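Local coordinates for protein tubulin-specific chaperone (Trypanosoma brucei, PDB 4B6W) that probably binds alpha-tubulin as tubulin-binding cofactor B, a cytoplasmic chaperone represented here by its ubiquitin-like domain, at residues Ser1-Arg13 against Pro17-Ser29. Numbering follows the deposited sequence.
Sequences SVVKVSLTHSASR and PEKRYGLAQTIES
With CG on the side away from its carbonyl carbon (chi1 -65°), Tyr-21 turns a ring edge to Val-5, whose CG2, set between its own backbone N and carbonyl carbon (chi1 -59°), lies near the ring plane, 3.8 Å from Tyr-21 CD2. The pair lies in the N-terminal beta hairpin of the ubiquitin-like fold, strands 2-9 and 15-22, on the sheet face covered by helix 27-35. Further along the ring, Leu-7 CD1 reaches the hydroxyl end and also packs on Lys-19 CG. Tyr-21 OH is hydrogen-bonded to Asn-33 of that helix, while Lys-19, bent at chi2 and chi3, carries NZ to Asn-33 and His-37. Toward the open end of the hairpin, Val-3 CG1 touches Leu-23 CD2 at 3.7 Å, the two side chains crossing nearly at a right angle. Antiparallel pairing sets Val-3 opposite Tyr-21 and Val-5 opposite Lys-19, both hydrogen-bonded pairs: Val-3 N donates to Tyr-21 O almost straight (2.9 Å, 166° at the hydrogen), and Val-5 N donates to Lys-19 O. On the other face, the aliphatic chain of Lys-4 runs obliquely over Glu-18, Lys-4 CD to Glu-18 CG 3.7 Å, with their charged ends near but not in a salt bridge. The Gly-22 to Gln-25 type I turn leads to the helix; Gln-25 OE1 accepts from Gly-22 N, and its NE2 donates to Ser-29 OG. Beside this turn, one water donates to Ser-1 O at 2.8 Å and accepts from Ala-24 N.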
ATOM      1  N   SER A   1      -9.053  -8.297 -12.006  1.00 41.96           N
ATOM      2  CA  SER A   1      -9.496  -8.804 -10.657  1.00 40.83           C
ATOM      3  C   SER A   1      -8.393  -8.927  -9.562  1.00 37.57           C
ATOM      4  O   SER A   1      -8.711  -8.867  -8.371  1.00 36.18           O
ATOM      5  CB  SER A   1     -10.195 -10.135 -10.830  1.00 44.06           C
ATOM      6  OG  SER A   1     -10.848 -10.551  -9.646  1.00 45.09           O
ATOM      7  N   VAL A   2      -7.121  -9.099  -9.950  1.00 35.60           N
ATOM      8  CA  VAL A   2      -5.987  -9.071  -9.005  1.00 32.17           C
ATOM      9  C   VAL A   2      -4.841  -8.247  -9.604  1.00 31.70           C
ATOM     10  O   VAL A   2      -4.642  -8.285 -10.809  1.00 33.55           O
ATOM     11  CB  VAL A   2      -5.449 -10.506  -8.695  1.00 32.15           C
ATOM     12  CG1 VAL A   2      -4.069 -10.457  -7.992  1.00 30.21           C
ATOM     13  CG2 VAL A   2      -6.444 -11.312  -7.837  1.00 32.02           C
ATOM     14  N   VAL A   3      -4.077  -7.535  -8.775  1.00 29.74           N
ATOM     15  CA  VAL A   3      -2.942  -6.722  -9.236  1.00 29.72           C
ATOM     16  C   VAL A   3      -1.609  -7.143  -8.637  1.00 29.01           C
ATOM     17  O   VAL A   3      -1.550  -7.639  -7.520  1.00 28.39           O
ATOM     18  CB  VAL A   3      -3.140  -5.202  -8.935  1.00 29.40           C
ATOM     19  CG1 VAL A   3      -4.166  -4.601  -9.917  1.00 30.67           C
ATOM     20  CG2 VAL A   3      -3.543  -4.959  -7.469  1.00 27.68           C
ATOM     21  N   LYS A   4      -0.554  -6.953  -9.417  1.00 29.80           N
ATOM     22  CA  LYS A   4       0.821  -7.110  -8.978  1.00 30.14           C
ATOM     23  C   LYS A   4       1.372  -5.720  -8.680  1.00 28.73           C
ATOM     24  O   LYS A   4       1.440  -4.891  -9.585  1.00 29.59           O
ATOM     25  CB  LYS A   4       1.666  -7.753 -10.090  1.00 33.30           C
ATOM     26  CG  LYS A   4       3.084  -8.132  -9.665  1.00 34.35           C
ATOM     27  CD  LYS A   4       3.876  -8.766 -10.831  1.00 37.72           C
ATOM     28  CE  LYS A   4       4.518  -7.706 -11.705  1.00 39.16           C
ATOM     29  NZ  LYS A   4       5.845  -8.128 -12.208  1.00 43.00           N
ATOM     30  N   VAL A   5       1.753  -5.459  -7.424  1.00 26.31           N
ATOM     31  CA  VAL A   5       2.344  -4.173  -7.040  1.00 24.76           C
ATOM     32  C   VAL A   5       3.649  -4.380  -6.260  1.00 25.03           C
ATOM     33  O   VAL A   5       3.989  -5.491  -5.867  1.00 24.56           O
ATOM     34  CB  VAL A   5       1.337  -3.310  -6.209  1.00 22.95           C
ATOM     35  CG1 VAL A   5       0.118  -3.067  -7.010  1.00 23.00           C
ATOM     36  CG2 VAL A   5       0.940  -3.996  -4.880  1.00 22.06           C
ATOM     37  N   SER A   6       4.403  -3.304  -6.053  1.00 25.30           N
ATOM     38  CA  SER A   6       5.527  -3.379  -5.125  1.00 26.29           C
ATOM     39  C   SER A   6       5.261  -2.534  -3.880  1.00 25.38           C
ATOM     40  O   SER A   6       4.385  -1.703  -3.857  1.00 25.27           O
ATOM     41  CB  SER A   6       6.860  -3.009  -5.796  1.00 27.87           C
ATOM     42  OG  SER A   6       6.739  -1.844  -6.565  1.00 28.56           O
ATOM     43  N   LEU A   7       6.011  -2.775  -2.821  1.00 26.57           N
ATOM     44  CA  LEU A   7       5.812  -2.038  -1.586  1.00 26.55           C
ATOM     45  C   LEU A   7       7.110  -1.367  -1.249  1.00 27.93           C
ATOM     46  O   LEU A   7       8.187  -2.002  -1.309  1.00 28.77           O
ATOM     47  CB  LEU A   7       5.426  -2.946  -0.437  1.00 26.69           C
ATOM     48  CG  LEU A   7       4.187  -3.817  -0.517  1.00 26.27           C
ATOM     49  CD1 LEU A   7       4.107  -4.715   0.734  1.00 26.76           C
ATOM     50  CD2 LEU A   7       2.959  -2.954  -0.643  1.00 25.68           C
ATOM     51  N   THR A   8       6.980  -0.090  -0.892  1.00 27.22           N
ATOM     52  CA  THR A   8       8.051   0.717  -0.363  1.00 28.53           C
ATOM     53  C   THR A   8       7.619   1.224   1.030  1.00 28.12           C
ATOM     54  O   THR A   8       6.459   1.119   1.398  1.00 27.78           O
ATOM     55  CB  THR A   8       8.359   1.896  -1.294  1.00 28.81           C
ATOM     56  OG1 THR A   8       7.175   2.699  -1.446  1.00 28.29           O
ATOM     57  CG2 THR A   8       8.814   1.403  -2.666  1.00 29.87           C
ATOM     58  N   HIS A   9       8.566   1.776   1.782  1.00 28.85           N
ATOM     59  CA  HIS A   9       8.332   2.153   3.171  1.00 29.17           C
ATOM     60  C   HIS A   9       9.020   3.465   3.490  1.00 28.37           C
ATOM     61  O   HIS A   9      10.206   3.559   3.321  1.00 28.84           O
ATOM     62  CB  HIS A   9       8.883   1.054   4.098  1.00 31.19           C
ATOM     63  CG  HIS A   9       8.520   1.258   5.536  1.00 33.74           C
ATOM     64  ND1 HIS A   9       9.450   1.218   6.556  1.00 36.60           N
ATOM     65  CD2 HIS A   9       7.326   1.523   6.124  1.00 33.35           C
ATOM     66  CE1 HIS A   9       8.837   1.447   7.707  1.00 37.76           C
ATOM     67  NE2 HIS A   9       7.551   1.654   7.470  1.00 35.34           N
ATOM     68  N   SER A  10       8.282   4.445   4.002  1.00 27.64           N
ATOM     69  CA  SER A  10       8.822   5.790   4.273  1.00 28.38           C
ATOM     70  C   SER A  10       9.941   5.867   5.316  1.00 30.44           C
ATOM     71  O   SER A  10      10.634   6.889   5.389  1.00 31.37           O
ATOM     72  CB  SER A  10       7.703   6.754   4.693  1.00 28.42           C
ATOM     73  OG  SER A  10       7.257   6.533   6.017  1.00 29.53           O
ATOM     74  N   ALA A  11      10.113   4.810   6.117  1.00 31.56           N
ATOM     75  CA  ALA A  11      11.056   4.798   7.225  1.00 34.28           C
ATOM     76  C   ALA A  11      12.104   3.732   7.059  1.00 36.17           C
ATOM     77  O   ALA A  11      12.781   3.406   8.012  1.00 38.99           O
ATOM     78  CB  ALA A  11      10.325   4.579   8.517  1.00 35.06           C
ATOM     79  N   SER A  12      12.278   3.183   5.864  1.00 36.21           N
ATOM     80  CA  SER A  12      13.352   2.209   5.661  1.00 38.67           C
ATOM     81  C   SER A  12      13.796   2.128   4.220  1.00 39.01           C
ATOM     82  O   SER A  12      13.186   2.702   3.311  1.00 35.63           O
ATOM     83  CB  SER A  12      12.942   0.798   6.171  1.00 39.80           C
ATOM     84  OG  SER A  12      12.133   0.069   5.260  1.00 37.33           O
ATOM     85  N   ARG A  13      14.872   1.386   4.018  1.00 42.58           N
ATOM     86  CA  ARG A  13      15.296   1.081   2.666  1.00 45.35           C
ATOM     87  C   ARG A  13      14.628  -0.203   2.088  1.00 45.69           C
ATOM     88  O   ARG A  13      14.757  -0.475   0.894  1.00 44.63           O
ATOM     89  CB  ARG A  13      16.835   1.025   2.579  1.00 48.73           C
ATOM     90  CG  ARG A  13      17.456  -0.026   3.459  1.00 52.01           C
ATOM     91  CD  ARG A  13      18.957  -0.037   3.333  1.00 56.04           C
ATOM     92  NE  ARG A  13      19.603   0.897   4.245  1.00 58.05           N
ATOM     93  CZ  ARG A  13      20.920   1.062   4.307  1.00 61.91           C
ATOM     94  NH1 ARG A  13      21.713   0.378   3.497  1.00 63.44           N
ATOM     95  NH2 ARG A  13      21.452   1.921   5.172  1.00 64.58           N
ATOM     96  N   PRO A  17       9.319  -6.377  -3.894  1.00 37.92           N
ATOM     97  CA  PRO A  17       9.209  -6.123  -5.337  1.00 39.39           C
ATOM     98  C   PRO A  17       7.960  -6.619  -6.030  1.00 40.14           C
ATOM     99  O   PRO A  17       7.587  -6.039  -7.064  1.00 41.41           O
ATOM    100  CB  PRO A  17      10.419  -6.843  -5.914  1.00 41.86           C
ATOM    101  CG  PRO A  17      11.312  -7.094  -4.719  1.00 42.69           C
ATOM    102  CD  PRO A  17      10.386  -7.337  -3.612  1.00 40.12           C
ATOM    103  N   GLU A  18       7.321  -7.658  -5.496  1.00 39.92           N
ATOM    104  CA  GLU A  18       6.172  -8.261  -6.147  1.00 40.74           C
ATOM    105  C   GLU A  18       5.150  -8.614  -5.103  1.00 38.70           C
ATOM    106  O   GLU A  18       5.442  -9.392  -4.217  1.00 42.21           O
ATOM    107  CB  GLU A  18       6.595  -9.564  -6.809  1.00 46.36           C
ATOM    108  CG  GLU A  18       6.502  -9.608  -8.300  1.00 51.37           C
ATOM    109  CD  GLU A  18       6.202 -11.000  -8.815  1.00 53.81           C
ATOM    110  OE1 GLU A  18       5.323 -11.692  -8.240  1.00 55.08           O
ATOM    111  OE2 GLU A  18       6.817 -11.373  -9.824  1.00 58.55           O
ATOM    112  N   LYS A  19       3.948  -8.086  -5.198  1.00 34.99           N
ATOM    113  CA  LYS A  19       2.885  -8.485  -4.273  1.00 33.88           C
ATOM    114  C   LYS A  19       1.599  -8.555  -5.037  1.00 31.47           C
ATOM    115  O   LYS A  19       1.337  -7.703  -5.870  1.00 30.46           O
ATOM    116  CB  LYS A  19       2.728  -7.489  -3.124  1.00 33.33           C
ATOM    117  CG  LYS A  19       3.887  -7.512  -2.136  1.00 35.16           C
ATOM    118  CD  LYS A  19       3.880  -8.782  -1.253  1.00 37.11           C
ATOM    119  CE  LYS A  19       2.777  -8.728  -0.185  1.00 36.33           C
ATOM    120  NZ  LYS A  19       2.742  -9.976   0.640  1.00 38.04           N
ATOM    121  N   ARG A  20       0.805  -9.578  -4.770  1.00 30.71           N
ATOM    122  CA  ARG A  20      -0.488  -9.708  -5.424  1.00 30.28           C
ATOM    123  C   ARG A  20      -1.590  -9.478  -4.408  1.00 28.16           C
ATOM    124  O   ARG A  20      -1.622 -10.139  -3.366  1.00 27.72           O
ATOM    125  CB  ARG A  20      -0.653 -11.092  -6.030  1.00 31.87           C
ATOM    126  CG  ARG A  20       0.345 -11.413  -7.111  1.00 33.70           C
ATOM    127  CD  ARG A  20      -0.185 -12.494  -8.077  1.00 36.53           C
ATOM    128  NE  ARG A  20      -0.088 -11.915  -9.407  1.00 39.04           N
ATOM    129  CZ  ARG A  20      -1.070 -11.748 -10.277  1.00 40.54           C
ATOM    130  NH1 ARG A  20      -2.290 -12.192 -10.067  1.00 41.85           N
ATOM    131  NH2 ARG A  20      -0.792 -11.161 -11.418  1.00 44.05           N
ATOM    132  N   TYR A  21      -2.470  -8.537  -4.740  1.00 26.82           N
ATOM    133  CA  TYR A  21      -3.709  -8.242  -3.993  1.00 25.64           C
ATOM    134  C   TYR A  21      -4.944  -8.313  -4.885  1.00 26.49           C
ATOM    135  O   TYR A  21      -4.897  -7.978  -6.074  1.00 25.68           O
ATOM    136  CB  TYR A  21      -3.625  -6.856  -3.400  1.00 24.12           C
ATOM    137  CG  TYR A  21      -2.533  -6.750  -2.361  1.00 23.85           C
ATOM    138  CD1 TYR A  21      -2.623  -7.452  -1.145  1.00 24.24           C
ATOM    139  CD2 TYR A  21      -1.406  -5.980  -2.588  1.00 22.81           C
ATOM    140  CE1 TYR A  21      -1.629  -7.357  -0.174  1.00 24.00           C
ATOM    141  CE2 TYR A  21      -0.410  -5.883  -1.625  1.00 22.89           C
ATOM    142  CZ  TYR A  21      -0.514  -6.564  -0.426  1.00 23.55           C
ATOM    143  OH  TYR A  21       0.505  -6.454   0.518  1.00 23.63           O
ATOM    144  N   GLY A  22      -6.047  -8.740  -4.292  1.00 26.75           N
ATOM    145  CA  GLY A  22      -7.355  -8.587  -4.935  1.00 28.02           C
ATOM    146  C   GLY A  22      -7.766  -7.123  -4.915  1.00 27.45           C
ATOM    147  O   GLY A  22      -7.601  -6.448  -3.929  1.00 27.55           O
ATOM    148  N   LEU A  23      -8.298  -6.617  -6.010  1.00 28.45           N
ATOM    149  CA  LEU A  23      -8.841  -5.250  -6.030  1.00 28.24           C
ATOM    150  C   LEU A  23     -10.071  -5.132  -5.134  1.00 28.71           C
ATOM    151  O   LEU A  23     -10.407  -4.069  -4.689  1.00 28.20           O
ATOM    152  CB  LEU A  23      -9.208  -4.856  -7.463  1.00 29.71           C
ATOM    153  CG  LEU A  23      -8.064  -4.711  -8.465  1.00 29.32           C
ATOM    154  CD1 LEU A  23      -8.627  -4.419  -9.888  1.00 31.21           C
ATOM    155  CD2 LEU A  23      -7.147  -3.619  -8.009  1.00 28.09           C
ATOM    156  N   ALA A  24     -10.741  -6.246  -4.883  1.00 29.84           N
ATOM    157  CA  ALA A  24     -11.849  -6.286  -3.938  1.00 31.27           C
ATOM    158  C   ALA A  24     -11.397  -6.165  -2.467  1.00 30.24           C
ATOM    159  O   ALA A  24     -12.224  -5.935  -1.602  1.00 31.87           O
ATOM    160  CB  ALA A  24     -12.705  -7.565  -4.161  1.00 32.27           C
ATOM    161  N   GLN A  25     -10.104  -6.317  -2.180  1.00 28.81           N
ATOM    162  CA  GLN A  25      -9.608  -6.202  -0.812  1.00 28.26           C
ATOM    163  C   GLN A  25      -9.736  -4.796  -0.261  1.00 28.69           C
ATOM    164  O   GLN A  25      -9.425  -3.801  -0.921  1.00 28.27           O
ATOM    165  CB  GLN A  25      -8.132  -6.599  -0.728  1.00 27.21           C
ATOM    166  CG  GLN A  25      -7.842  -8.073  -1.024  1.00 27.33           C
ATOM    167  CD  GLN A  25      -6.442  -8.488  -0.572  1.00 26.66           C
ATOM    168  OE1 GLN A  25      -5.734  -9.227  -1.270  1.00 27.20           O
ATOM    169  NE2 GLN A  25      -6.043  -8.023   0.591  1.00 26.12           N
ATOM    170  N   THR A  26     -10.163  -4.709   0.984  1.00 30.29           N
ATOM    171  CA  THR A  26     -10.227  -3.425   1.664  1.00 30.92           C
ATOM    172  C   THR A  26      -8.804  -2.993   1.925  1.00 29.45           C
ATOM    173  O   THR A  26      -7.925  -3.840   2.124  1.00 28.93           O
ATOM    174  CB  THR A  26     -10.930  -3.555   3.006  1.00 33.06           C
ATOM    175  OG1 THR A  26     -10.184  -4.494   3.805  1.00 32.81           O
ATOM    176  CG2 THR A  26     -12.402  -4.013   2.824  1.00 33.81           C
ATOM    177  N   ILE A  27      -8.569  -1.689   1.936  1.00 29.29           N
ATOM    178  CA  ILE A  27      -7.253  -1.177   2.313  1.00 28.71           C
ATOM    179  C   ILE A  27      -6.836  -1.642   3.698  1.00 29.63           C
ATOM    180  O   ILE A  27      -5.665  -1.853   3.947  1.00 29.31           O
ATOM    181  CB  ILE A  27      -7.189   0.371   2.246  1.00 28.95           C
ATOM    182  CG1 ILE A  27      -7.435   0.830   0.796  1.00 28.52           C
ATOM    183  CG2 ILE A  27      -5.868   0.862   2.798  1.00 27.17           C
ATOM    184  CD1 ILE A  27      -6.450   0.244  -0.219  1.00 26.61           C
ATOM    185  N   GLU A  28      -7.785  -1.825   4.599  1.00 32.70           N
ATOM    186  CA  GLU A  28      -7.451  -2.331   5.942  1.00 35.36           C
ATOM    187  C   GLU A  28      -6.840  -3.731   5.925  1.00 33.87           C
ATOM    188  O   GLU A  28      -5.955  -4.042   6.734  1.00 33.84           O
ATOM    189  CB  GLU A  28      -8.715  -2.417   6.777  1.00 39.74           C
ATOM    190  CG  GLU A  28      -8.527  -2.955   8.173  1.00 43.28           C
ATOM    191  CD  GLU A  28      -9.843  -2.983   8.934  1.00 48.53           C
ATOM    192  OE1 GLU A  28     -10.634  -2.018   8.754  1.00 50.96           O
ATOM    193  OE2 GLU A  28     -10.089  -3.971   9.681  1.00 51.14           O
ATOM    194  N   SER A  29      -7.372  -4.593   5.060  1.00 32.25           N
ATOM    195  CA  SER A  29      -6.877  -5.966   4.970  1.00 31.11           C
ATOM    196  C   SER A  29      -5.463  -5.929   4.396  1.00 29.45           C
ATOM    197  O   SER A  29      -4.607  -6.688   4.826  1.00 29.20           O
ATOM    198  CB  SER A  29      -7.801  -6.825   4.106  1.00 31.24           C
ATOM    199  OG  SER A  29      -7.696  -6.486   2.733  1.00 29.94           O
TER
HETATM  200  O   HOH W   1     -10.603  -8.967  -6.362  1.00 37.98           O